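Local coordinates for protein aspartate aminotransferase (Leishmania major, PDB 4H51) that probably transfers the amino group of aspartate to 2-oxoglutarate, as a homodimeric enzyme that works with a pyridoxal phosphate cofactor, at residues L404-A407 with Q408-D412. Sequence-based numbering, arbitrary orientation.
Sequences LMLA and QTIND
Q408 reaches back along the preceding turn and lies against L404, four residues earlier. From CB outward, its atoms stay close to the carbonyl of L404: CB is 3.4 Å from L404 O. CG and CD each approach that oxygen to 3.2 Å, and at the tip OE1 and NE2 each lie 3.6 Å from it. With CG set beside the backbone N (chi1 -71°) and the chain extended beyond it, the side chain runs back toward the start of the helix, and NE2 ends 4.0 Å from L404 CB. The amide does not bond to the carbonyl it passes, whose partner is the backbone N of Q408. NE2 instead donates to E347 OE2, so a long glutamine suits the place: its methylenes lie beside the carbonyl of L404 while its tip reaches a carboxylate on another helix.

T409 uses its shorter side chain differently. OG1 stands 2.9 Å from M405 O and donates to it, while T409 N reaches the same oxygen from the opposite face of the carbonyl plane. Two bonds thus grip M405 O. Threonine suits the place because its hydroxyl, set beside the backbone N (chi1 -62°), can return to the carbonyl one turn back in its own helix.

On another side, L406 and I410 meet through apolar tips, with L406 CD1 3.7 Å from I410 CD1. Branched aliphatic chains suit this buried side, where the two residues, one turn apart, pack obliquely against each other. The short methyl of A407, buried against E347, is consistent with close packing of the two helices there.

These residues belong to the C-terminal helix 400-416. L404, A407 and I410 rest on the long helix 320-350, at T343, E347 and L348, whereas M405, L406 and T409 touch I385 of strand 385-386; I410 also reaches W357 and L370 in adjoining loops.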
loop_
_atom_site.group_PDB
_atom_site.type_symbol
_atom_site.label_atom_id
_atom_site.label_comp_id
_atom_site.label_asym_id
_atom_site.label_seq_id
_atom_site.Cartn_x
_atom_site.Cartn_y
_atom_site.Cartn_z
ATOM N N LEU B 404 -33.052 -11.807 -14.899
ATOM C CA LEU B 404 -34.079 -11.820 -15.941
ATOM C C LEU B 404 -33.896 -10.590 -16.834
ATOM O O LEU B 404 -33.958 -10.711 -18.032
ATOM C CB LEU B 404 -35.475 -11.854 -15.320
ATOM C CG LEU B 404 -35.847 -13.113 -14.486
ATOM C CD1 LEU B 404 -37.255 -13.000 -13.940
ATOM C CD2 LEU B 404 -35.669 -14.435 -15.238
ATOM N N MET B 405 -33.624 -9.420 -16.257
ATOM C CA MET B 405 -33.426 -8.212 -17.055
ATOM C C MET B 405 -32.197 -8.305 -17.947
ATOM O O MET B 405 -32.222 -7.810 -19.070
ATOM C CB MET B 405 -33.272 -6.978 -16.190
ATOM C CG MET B 405 -34.569 -6.512 -15.554
ATOM S SD MET B 405 -34.289 -5.474 -14.117
ATOM C CE MET B 405 -33.295 -4.163 -14.871
ATOM N N LEU B 406 -31.142 -8.935 -17.444
ATOM C CA LEU B 406 -29.939 -9.163 -18.228
ATOM C C LEU B 406 -30.228 -10.119 -19.359
ATOM O O LEU B 406 -29.865 -9.831 -20.506
ATOM C CB LEU B 406 -28.791 -9.694 -17.364
ATOM C CG LEU B 406 -27.570 -10.232 -18.104
ATOM C CD1 LEU B 406 -26.914 -9.108 -18.913
ATOM C CD2 LEU B 406 -26.550 -10.864 -17.126
ATOM N N ALA B 407 -30.887 -11.243 -19.086
ATOM C CA ALA B 407 -31.190 -12.197 -20.170
ATOM C C ALA B 407 -32.083 -11.575 -21.253
ATOM O O ALA B 407 -31.889 -11.811 -22.458
ATOM C CB ALA B 407 -31.826 -13.486 -19.627
ATOM N N GLN B 408 -33.042 -10.773 -20.811
ATOM C CA GLN B 408 -33.902 -10.015 -21.707
ATOM C C GLN B 408 -33.195 -8.932 -22.538
ATOM O O GLN B 408 -33.539 -8.738 -23.701
ATOM C CB GLN B 408 -35.069 -9.408 -20.913
ATOM C CG GLN B 408 -36.057 -10.491 -20.487
ATOM C CD GLN B 408 -36.891 -10.118 -19.283
ATOM O OE1 GLN B 408 -36.964 -8.940 -18.907
ATOM N NE2 GLN B 408 -37.509 -11.139 -18.636
ATOM N N THR B 409 -32.221 -8.231 -21.958
ATOM C CA THR B 409 -31.546 -7.135 -22.665
ATOM C C THR B 409 -30.508 -7.693 -23.625
ATOM O O THR B 409 -30.312 -7.137 -24.739
ATOM C CB THR B 409 -30.895 -6.143 -21.715
ATOM O OG1 THR B 409 -31.911 -5.549 -20.894
ATOM C CG2 THR B 409 -30.155 -5.058 -22.488
ATOM N N ILE B 410 -29.891 -8.809 -23.223
ATOM C CA ILE B 410 -29.069 -9.624 -24.136
ATOM C C ILE B 410 -29.912 -10.051 -25.335
ATOM O O ILE B 410 -29.452 -9.955 -26.484
ATOM C CB ILE B 410 -28.489 -10.893 -23.451
ATOM C CG1 ILE B 410 -27.362 -10.540 -22.467
ATOM C CG2 ILE B 410 -27.929 -11.860 -24.468
ATOM C CD1 ILE B 410 -26.913 -11.693 -21.572
ATOM N N ASN B 411 -31.127 -10.549 -25.077
ATOM C CA ASN B 411 -32.010 -11.050 -26.146
ATOM C C ASN B 411 -32.391 -9.911 -27.076
ATOM O O ASN B 411 -32.351 -10.096 -28.275
ATOM C CB ASN B 411 -33.258 -11.777 -25.589
ATOM C CG ASN B 411 -34.174 -12.335 -26.679
ATOM O OD1 ASN B 411 -33.959 -13.425 -27.246
ATOM N ND2 ASN B 411 -35.244 -11.621 -26.917
ATOM N N ASP B 412 -32.704 -8.732 -26.535
ATOM C CA ASP B 412 -32.936 -7.512 -27.356
ATOM C C ASP B 412 -31.681 -7.084 -28.160
ATOM O O ASP B 412 -31.790 -6.623 -29.303
ATOM C CB ASP B 412 -33.310 -6.306 -26.480
ATOM C CG ASP B 412 -34.726 -6.361 -25.918
ATOM O OD1 ASP B 412 -35.504 -7.324 -26.181
ATOM O OD2 ASP B 412 -35.044 -5.390 -25.179
#